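Chitin elicitor receptor kinase 1 (PDB 4EBY) perceives chitin through an ectodomain of LysM modules and acts as a plant immune receptor that chitin activates by inducing its dimerization. Local coordinates at residues Q85-Y89 / E90-I94; N99-T102 / M103-Q107; T115-P118 / L119-L123. All coordinates share one frame; numbering follows the deposited sequence.

Three local contacts follow one another along a single LysM module, and together they trace much of its βααβ path. Interaction 1 starts helix 89-96, interaction 2 starts helix 103-109, and interaction 3 is the turn that leads into strand 122-128, the outermost strand paired with 74-82. The centres of interactions 1 and 2 lie about 10 Å apart, as do those of 1 and 3, whereas the centres of 2 and 3 are about 15 Å apart and these two do not touch. Tyr89 reaches Leu106 as well as Ile117 and Leu123, so Tyr89 of interaction 1 contacts both of the others. Interactions 1 and 2 both touch the NAG linked to Asn99.

Interaction 1: Q85-Y89 / E90-I94; sequences QEDTY and ERVAI. With NAG (2-acetamido-2-deoxy-beta-D-glucopyranose), chain C.
The guanidinium group of Arg91 is the flat centre of this helix start, with the carbonyl oxygen of Glu86 over one face, 3.3 Å above the plane and shifted toward the rim. Its edge is ringed by oxygens: Gln85 O, Asp87 OD1 and two waters. NH2 forms a salt bridge to Asp87 OD1 at 2.9 Å, almost straight (172°). The carboxylate stands nearly perpendicular to the guanidinium, 85° between planes, and offers the anti side of OD1. The same nitrogen also gives a more bent bond to Gln85 O at 3.2 Å. A bend at chi3 folds the arginine back along the chain just before the helix. One water joins NE to Asp87 OD1, and another joins NH1 to Glu86 OE1.

The same arginine contributes its backbone to an N-cap. Thr88 places OG1 between its backbone N and carbonyl carbon (chi1 59°), where it accepts from Arg91 N at 2.9 Å. Thr88 O accepts from Val92 N, also at 2.9 Å, as the helix proper begins, and Tyr89 O accepts from Ala93 N one residue on. A third water links Thr88 OG1 with Glu90 OE1. Val92 CG2 rests 4.1 Å from Asp87 CB, while the Tyr89 ring leads off toward helix 103-109 and hydrogen-bonds Phe112 O through OH. Further along the helix, Ile94 O accepts from N2 of the NAG in chain C at 2.9 Å.

Asp87 OD2 is held by Tyr81 OH and Arg84 N, so the acid that fixes the arginine is itself fixed from strand 74-82 and its following loop. The opposite charge of each partner would probably favour the ionised forms of Asp87 and Arg91, while the bonds to OD2 limit the rotation of the carboxylate.

Interaction 2: N99-T102 / M103-Q107; sequences NLTT and MESLQ. With NAG (2-acetamido-2-deoxy-beta-D-glucopyranose), chain C; NAG (2-acetamido-2-deoxy-beta-D-glucopyranose), chain D.
Thr102 and Ser105 meet in an N-cap that opens helix 103-109, the second helix of a LysM βααβ module. The threonine turns OG1 into the space between its own N and carbonyl carbon (chi1 65°), facing the helix end, and accepts from Ser105 N at 3.1 Å. Ser105 CB lies close against that oxygen, at 3.2 Å. The chain of Glu104 bends at chi2 (80°) and swings its carboxylate back beside the threonine, bringing OE1 to 3.6 Å from Thr102 CB. Thr102 O accepts from Leu106 N in the first full helical turn.

On the inner side, Thr101 and Leu106 cross at about a right angle, CG2 against CD1 at 4.1 Å, and both side chains touch Val125 of strand 122-128. The hydroxyl of Thr101, on the other branch, bonds Leu126 O and accepts a hydrogen bond from a water that also meets Ser105 OG. The acetamide methyl of the NAG in chain D lies near these hydroxyls, with C8 3.7 Å from Thr101 OG1. At the far end of the loop, Asn99 bears an N-linked sugar, its ND2 bonded to C1 of the NAG in chain C at 1.5 Å.

Interaction 3: T115-P118 / L119-L123; sequences TNIP and LSATL
Ile117 and Leu123 form the packed side of this type II beta turn, which runs from Pro118 to Ala121. Ile117 extends its CG2 branch toward Leu123 CD2, 4.3 Å away; Ala121 CB is slightly farther off. Leu123 gets there by setting CG anti to its carbonyl carbon (chi1 -56°), and both aliphatic chains continue onto the ring of Tyr89 in helix 89-96.

The outer side is quite different. At the exposed surface the pyrrolidine ring lies alongside the alanine methyl: Pro118 CG is 4.0 Å from Ala121 CB, and the ring atom CD is equally near. Pro118 O accepts from Ala121 N at 3.0 Å, with a fairly straight N-H direction (163°) although the donor stands 38° out of the carbonyl plane. Leu119 and Ser120, the two central residues of the turn, lie exposed. Ser120 points its CB away and has the positive phi that a type II turn asks of its third position; Leu119 does so overall, though its CB touches Pro118 and its CD1 meets Gln85. Backbone bonds from Ser120 and Ala121 to Val83, and from Leu123 to Tyr81, tie the turn to the end of strand 74-82 and the loop after it.

One hydrogen bond and a few aliphatic contacts therefore join the two segments, with no charged pair between them: the bend rests on backbone geometry, and its apolar side meets Tyr89 of helix 89-96.

Interaction 1: Q85-Y89 / E90-I94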
loop_
_atom_site.group_PDB
_atom_site.type_symbol
_atom_site.label_atom_id
_atom_site.label_comp_id
_atom_site.label_asym_id
_atom_site.label_seq_id
_atom_site.Cartn_x
_atom_site.Cartn_y
_atom_site.Cartn_z
ATOM N N GLN A 85 -13.815 9.132 16.342
ATOM C CA GLN A 85 -15.118 8.694 16.809
ATOM C C GLN A 85 -15.677 7.552 15.972
ATOM O O GLN A 85 -15.684 7.611 14.739
ATOM C CB GLN A 85 -16.104 9.869 16.819
ATOM C CG GLN A 85 -17.241 9.708 17.811
ATOM C CD GLN A 85 -16.796 9.946 19.247
ATOM O OE1 GLN A 85 -16.603 9.002 20.017
ATOM N NE2 GLN A 85 -16.634 11.217 19.614
ATOM N N GLU A 86 -16.121 6.509 16.666
ATOM C CA GLU A 86 -16.808 5.377 16.056
ATOM C C GLU A 86 -15.926 4.457 15.217
ATOM O O GLU A 86 -16.437 3.589 14.508
ATOM C CB GLU A 86 -18.025 5.850 15.260
ATOM C CG GLU A 86 -19.135 6.390 16.165
ATOM C CD GLU A 86 -20.393 6.762 15.410
ATOM O OE1 GLU A 86 -20.317 6.980 14.184
ATOM O OE2 GLU A 86 -21.465 6.840 16.048
ATOM N N ASP A 87 -14.610 4.632 15.301
ATOM C CA ASP A 87 -13.710 3.719 14.600
ATOM C C ASP A 87 -13.851 2.301 15.119
ATOM O O ASP A 87 -14.106 2.067 16.314
ATOM C CB ASP A 87 -12.247 4.172 14.712
ATOM C CG ASP A 87 -11.902 5.293 13.759
ATOM O OD1 ASP A 87 -12.700 5.568 12.838
ATOM O OD2 ASP A 87 -10.810 5.896 13.908
ATOM N N THR A 88 -13.698 1.347 14.203
ATOM C CA THR A 88 -13.644 -0.059 14.535
ATOM C C THR A 88 -12.464 -0.620 13.773
ATOM O O THR A 88 -12.001 -0.001 12.808
ATOM C CB THR A 88 -14.907 -0.815 14.070
ATOM O OG1 THR A 88 -15.044 -0.678 12.650
ATOM C CG2 THR A 88 -16.142 -0.238 14.748
ATOM N N TYR A 89 -11.966 -1.773 14.196
ATOM C CA TYR A 89 -10.876 -2.404 13.455
ATOM C C TYR A 89 -11.278 -2.680 12.013
ATOM O O TYR A 89 -10.473 -2.486 11.091
ATOM C CB TYR A 89 -10.428 -3.685 14.141
ATOM C CG TYR A 89 -9.659 -3.468 15.434
ATOM C CD1 TYR A 89 -8.602 -2.571 15.507
ATOM C CD2 TYR A 89 -9.995 -4.180 16.585
ATOM C CE1 TYR A 89 -7.892 -2.387 16.698
ATOM C CE2 TYR A 89 -9.296 -3.991 17.783
ATOM C CZ TYR A 89 -8.247 -3.101 17.828
ATOM O OH TYR A 89 -7.552 -2.920 19.011
ATOM N N GLU A 90 -12.521 -3.111 11.818
ATOM C CA GLU A 90 -13.020 -3.370 10.470
ATOM C C GLU A 90 -12.964 -2.089 9.644
ATOM O O GLU A 90 -12.433 -2.070 8.533
ATOM C CB GLU A 90 -14.463 -3.902 10.503
ATOM C CG GLU A 90 -15.018 -4.149 9.104
ATOM C CD GLU A 90 -16.538 -4.146 9.039
ATOM O OE1 GLU A 90 -17.177 -3.321 9.729
ATOM O OE2 GLU A 90 -17.091 -4.967 8.278
ATOM N N ARG A 91 -13.500 -1.001 10.178
ATOM C CA ARG A 91 -13.526 0.238 9.400
ATOM C C ARG A 91 -12.136 0.796 9.102
ATOM O O ARG A 91 -11.868 1.289 8.004
ATOM C CB ARG A 91 -14.383 1.304 10.068
ATOM C CG ARG A 91 -14.898 2.300 9.050
ATOM C CD ARG A 91 -15.981 3.164 9.642
ATOM N NE ARG A 91 -15.408 4.032 10.653
ATOM C CZ ARG A 91 -16.094 4.958 11.312
ATOM N NH1 ARG A 91 -17.381 5.139 11.055
ATOM N NH2 ARG A 91 -15.487 5.705 12.219
ATOM N N VAL A 92 -11.241 0.713 10.079
ATOM C CA VAL A 92 -9.889 1.192 9.877
ATOM C C VAL A 92 -9.205 0.427 8.740
ATOM O O VAL A 92 -8.519 1.028 7.929
ATOM C CB VAL A 92 -9.059 1.130 11.180
ATOM C CG1 VAL A 92 -7.598 1.480 10.912
ATOM C CG2 VAL A 92 -9.661 2.109 12.217
ATOM N N ALA A 93 -9.402 -0.893 8.691
ATOM C CA ALA A 93 -8.768 -1.719 7.661
ATOM C C ALA A 93 -9.402 -1.483 6.286
ATOM O O ALA A 93 -8.689 -1.320 5.284
ATOM C CB ALA A 93 -8.844 -3.203 8.041
ATOM N N ILE A 94 -10.728 -1.490 6.218
ATOM C CA ILE A 94 -11.367 -1.499 4.899
ATOM C C ILE A 94 -11.511 -0.114 4.297
ATOM O O ILE A 94 -11.523 0.038 3.075
ATOM C CB ILE A 94 -12.736 -2.226 4.876
ATOM C CG1 ILE A 94 -13.830 -1.389 5.532
ATOM C CG2 ILE A 94 -12.620 -3.617 5.498
ATOM C CD1 ILE A 94 -15.229 -1.930 5.281
HETATM C C1 NAG C . -12.038 -2.890 0.940
HETATM C C2 NAG C . -12.643 -1.854 -0.017
HETATM C C3 NAG C . -14.165 -1.779 0.156
HETATM C C4 NAG C . -14.822 -3.155 0.170
HETATM C C5 NAG C . -14.042 -4.121 1.057
HETATM C C6 NAG C . -14.591 -5.544 0.988
HETATM C C7 NAG C . -11.554 0.242 -0.684
HETATM C C8 NAG C . -11.125 1.638 -0.287
HETATM N N2 NAG C . -12.075 -0.552 0.258
HETATM O O3 NAG C . -14.754 -0.973 -0.853
HETATM O O4 NAG C . -16.137 -3.028 0.678
HETATM O O5 NAG C . -12.678 -4.136 0.677
HETATM O O6 NAG C . -14.480 -6.009 -0.344
HETATM O O7 NAG C . -11.406 -0.130 -1.848
HETATM O O HOH W 1 -19.346 7.028 11.883
HETATM O O HOH W 2 -12.628 3.687 11.126
HETATM O O HOH W 3 -17.495 -1.213 11.718
#

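Interaction 2: N99-T102 / M103-Q107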
loop_
_atom_site.group_PDB
_atom_site.type_symbol
_atom_site.label_atom_id
_atom_site.label_comp_id
_atom_site.label_asym_id
_atom_site.label_seq_id
_atom_site.Cartn_x
_atom_site.Cartn_y
_atom_site.Cartn_z
ATOM N N ASN A 99 -7.956 -1.335 2.508
ATOM C CA ASN A 99 -7.553 -2.746 2.380
ATOM C C ASN A 99 -6.065 -3.026 2.256
ATOM O O ASN A 99 -5.666 -4.140 1.858
ATOM C CB ASN A 99 -8.355 -3.437 1.281
ATOM C CG ASN A 99 -9.832 -3.421 1.580
ATOM O OD1 ASN A 99 -10.251 -3.774 2.691
ATOM N ND2 ASN A 99 -10.630 -2.970 0.601
ATOM N N LEU A 100 -5.242 -2.045 2.635
ATOM C CA LEU A 100 -3.799 -2.258 2.694
ATOM C C LEU A 100 -3.427 -3.035 3.944
ATOM O O LEU A 100 -2.331 -3.579 4.036
ATOM C CB LEU A 100 -3.051 -0.924 2.669
ATOM C CG LEU A 100 -3.134 -0.151 1.353
ATOM C CD1 LEU A 100 -2.815 1.308 1.614
ATOM C CD2 LEU A 100 -2.157 -0.765 0.320
ATOM N N THR A 101 -4.342 -3.055 4.911
ATOM C CA THR A 101 -4.208 -3.907 6.098
ATOM C C THR A 101 -5.504 -4.693 6.294
ATOM O O THR A 101 -6.447 -4.529 5.518
ATOM C CB THR A 101 -3.834 -3.068 7.350
ATOM O OG1 THR A 101 -3.339 -3.931 8.386
ATOM C CG2 THR A 101 -5.052 -2.264 7.861
ATOM N N THR A 102 -5.544 -5.582 7.296
ATOM C CA THR A 102 -6.757 -6.356 7.565
ATOM C C THR A 102 -7.219 -6.147 8.995
ATOM O O THR A 102 -6.424 -5.804 9.871
ATOM C CB THR A 102 -6.545 -7.866 7.357
ATOM O OG1 THR A 102 -5.605 -8.361 8.319
ATOM C CG2 THR A 102 -6.039 -8.144 5.947
ATOM N N MET A 103 -8.500 -6.387 9.229
ATOM C CA MET A 103 -9.032 -6.221 10.571
ATOM C C MET A 103 -8.406 -7.235 11.509
ATOM O O MET A 103 -8.141 -6.924 12.665
ATOM C CB MET A 103 -10.554 -6.329 10.583
ATOM C CG MET A 103 -11.095 -7.600 10.009
ATOM S SD MET A 103 -12.891 -7.536 10.060
ATOM C CE MET A 103 -13.113 -7.468 11.832
ATOM N N GLU A 104 -8.146 -8.441 11.013
ATOM C CA GLU A 104 -7.538 -9.457 11.863
ATOM C C GLU A 104 -6.133 -9.046 12.299
ATOM O O GLU A 104 -5.739 -9.265 13.459
ATOM C CB GLU A 104 -7.500 -10.814 11.137
ATOM C CG GLU A 104 -8.875 -11.410 10.862
ATOM C CD GLU A 104 -9.592 -10.832 9.633
ATOM O OE1 GLU A 104 -9.033 -9.985 8.890
ATOM O OE2 GLU A 104 -10.751 -11.243 9.411
ATOM N N SER A 105 -5.377 -8.458 11.375
ATOM C CA SER A 105 -4.025 -8.006 11.686
ATOM C C SER A 105 -4.068 -6.905 12.746
ATOM O O SER A 105 -3.311 -6.932 13.725
ATOM C CB SER A 105 -3.303 -7.524 10.423
ATOM O OG SER A 105 -2.022 -6.985 10.730
ATOM N N LEU A 106 -4.965 -5.949 12.543
ATOM C CA LEU A 106 -5.112 -4.858 13.515
ATOM C C LEU A 106 -5.472 -5.375 14.894
ATOM O O LEU A 106 -4.893 -4.950 15.894
ATOM C CB LEU A 106 -6.178 -3.866 13.062
ATOM C CG LEU A 106 -5.829 -2.965 11.898
ATOM C CD1 LEU A 106 -7.075 -2.209 11.432
ATOM C CD2 LEU A 106 -4.709 -1.973 12.303
ATOM N N GLN A 107 -6.436 -6.293 14.960
ATOM C CA GLN A 107 -6.892 -6.773 16.262
ATOM C C GLN A 107 -5.783 -7.558 16.974
ATOM O O GLN A 107 -5.634 -7.469 18.186
ATOM C CB GLN A 107 -8.169 -7.601 16.104
ATOM C CG GLN A 107 -8.766 -8.072 17.438
ATOM C CD GLN A 107 -10.194 -8.603 17.293
ATOM O OE1 GLN A 107 -10.966 -8.141 16.444
ATOM N NE2 GLN A 107 -10.545 -9.585 18.121
HETATM C C1 NAG C . -12.038 -2.890 0.940
HETATM C C2 NAG C . -12.643 -1.854 -0.017
HETATM C C3 NAG C . -14.165 -1.779 0.156
HETATM C C4 NAG C . -14.822 -3.155 0.170
HETATM C C5 NAG C . -14.042 -4.121 1.057
HETATM C C6 NAG C . -14.591 -5.544 0.988
HETATM C C7 NAG C . -11.554 0.242 -0.684
HETATM C C8 NAG C . -11.125 1.638 -0.287
HETATM N N2 NAG C . -12.075 -0.552 0.258
HETATM O O3 NAG C . -14.754 -0.973 -0.853
HETATM O O4 NAG C . -16.137 -3.028 0.678
HETATM O O5 NAG C . -12.678 -4.136 0.677
HETATM O O6 NAG C . -14.480 -6.009 -0.344
HETATM O O7 NAG C . -11.406 -0.130 -1.848
HETATM C C1 NAG D . 1.749 -9.696 6.304
HETATM C C2 NAG D . 0.282 -10.038 6.584
HETATM C C3 NAG D . 0.136 -11.033 7.731
HETATM C C4 NAG D . 1.098 -12.193 7.604
HETATM C C5 NAG D . 2.500 -11.711 7.237
HETATM C C6 NAG D . 3.459 -12.873 7.004
HETATM C C7 NAG D . -1.250 -8.164 6.255
HETATM C C8 NAG D . -1.909 -6.960 6.924
HETATM N N2 NAG D . -0.425 -8.846 7.014
HETATM O O3 NAG D . -1.192 -11.520 7.808
HETATM O O4 NAG D . 1.132 -12.861 8.853
HETATM O O5 NAG D . 2.449 -10.907 6.075
HETATM O O6 NAG D . 3.009 -13.707 5.960
HETATM O O7 NAG D . -1.453 -8.449 5.074
HETATM O O HOH W 4 -2.503 -4.190 11.063
#

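Interaction 3: T115-P118 / L119-L123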
loop_
_atom_site.group_PDB
_atom_site.type_symbol
_atom_site.label_atom_id
_atom_site.label_comp_id
_atom_site.label_asym_id
_atom_site.label_seq_id
_atom_site.Cartn_x
_atom_site.Cartn_y
_atom_site.Cartn_z
ATOM N N THR A 115 -14.503 -3.822 20.934
ATOM C CA THR A 115 -15.654 -3.032 21.370
ATOM C C THR A 115 -15.292 -1.804 22.225
ATOM O O THR A 115 -16.167 -1.050 22.647
ATOM C CB THR A 115 -16.631 -3.909 22.165
ATOM O OG1 THR A 115 -15.927 -4.530 23.251
ATOM C CG2 THR A 115 -17.213 -4.990 21.269
ATOM N N ASN A 116 -14.004 -1.600 22.478
ATOM C CA ASN A 116 -13.567 -0.456 23.272
ATOM C C ASN A 116 -12.270 0.103 22.729
ATOM O O ASN A 116 -11.200 -0.164 23.285
ATOM C CB ASN A 116 -13.374 -0.862 24.739
ATOM C CG ASN A 116 -13.163 0.341 25.672
ATOM O OD1 ASN A 116 -12.989 1.479 25.218
ATOM N ND2 ASN A 116 -13.165 0.082 26.987
ATOM N N ILE A 117 -12.361 0.838 21.622
ATOM C CA ILE A 117 -11.216 1.554 21.084
ATOM C C ILE A 117 -11.434 3.051 21.285
ATOM O O ILE A 117 -12.164 3.693 20.522
ATOM C CB ILE A 117 -11.003 1.292 19.582
ATOM C CG1 ILE A 117 -11.151 -0.202 19.257
ATOM C CG2 ILE A 117 -9.630 1.793 19.169
ATOM C CD1 ILE A 117 -11.037 -0.500 17.761
ATOM N N PRO A 118 -10.789 3.621 22.305
ATOM C CA PRO A 118 -11.137 4.993 22.692
ATOM C C PRO A 118 -10.578 6.083 21.779
ATOM O O PRO A 118 -9.554 5.929 21.133
ATOM C CB PRO A 118 -10.544 5.107 24.104
ATOM C CG PRO A 118 -9.381 4.183 24.076
ATOM C CD PRO A 118 -9.806 3.020 23.224
ATOM N N LEU A 119 -11.282 7.214 21.738
ATOM C CA LEU A 119 -10.806 8.386 21.032
ATOM C C LEU A 119 -9.362 8.688 21.431
ATOM O O LEU A 119 -9.024 8.707 22.629
ATOM C CB LEU A 119 -11.703 9.574 21.406
ATOM C CG LEU A 119 -11.929 10.647 20.347
ATOM C CD1 LEU A 119 -12.778 10.064 19.234
ATOM C CD2 LEU A 119 -12.637 11.854 20.989
ATOM N N SER A 120 -8.527 8.875 20.421
ATOM C CA SER A 120 -7.115 9.229 20.576
ATOM C C SER A 120 -6.186 8.095 21.011
ATOM O O SER A 120 -5.000 8.324 21.243
ATOM C CB SER A 120 -6.944 10.469 21.451
ATOM O OG SER A 120 -7.332 11.622 20.706
ATOM N N ALA A 121 -6.706 6.876 21.086
ATOM C CA ALA A 121 -5.808 5.717 21.103
ATOM C C ALA A 121 -4.982 5.762 19.818
ATOM O O ALA A 121 -5.404 6.351 18.812
ATOM C CB ALA A 121 -6.601 4.412 21.182
ATOM N N THR A 122 -3.802 5.142 19.836
ATOM C CA THR A 122 -3.000 5.025 18.634
ATOM C C THR A 122 -2.940 3.535 18.288
ATOM O O THR A 122 -2.715 2.703 19.179
ATOM C CB THR A 122 -1.580 5.524 18.854
ATOM O OG1 THR A 122 -1.608 6.922 19.212
ATOM C CG2 THR A 122 -0.770 5.351 17.600
ATOM N N LEU A 123 -3.165 3.233 17.012
ATOM C CA LEU A 123 -3.041 1.864 16.520
ATOM C C LEU A 123 -1.751 1.700 15.763
ATOM O O LEU A 123 -1.327 2.590 15.008
ATOM C CB LEU A 123 -4.204 1.510 15.576
ATOM C CG LEU A 123 -5.620 1.675 16.145
ATOM C CD1 LEU A 123 -6.650 1.207 15.099
ATOM C CD2 LEU A 123 -5.809 0.924 17.477
#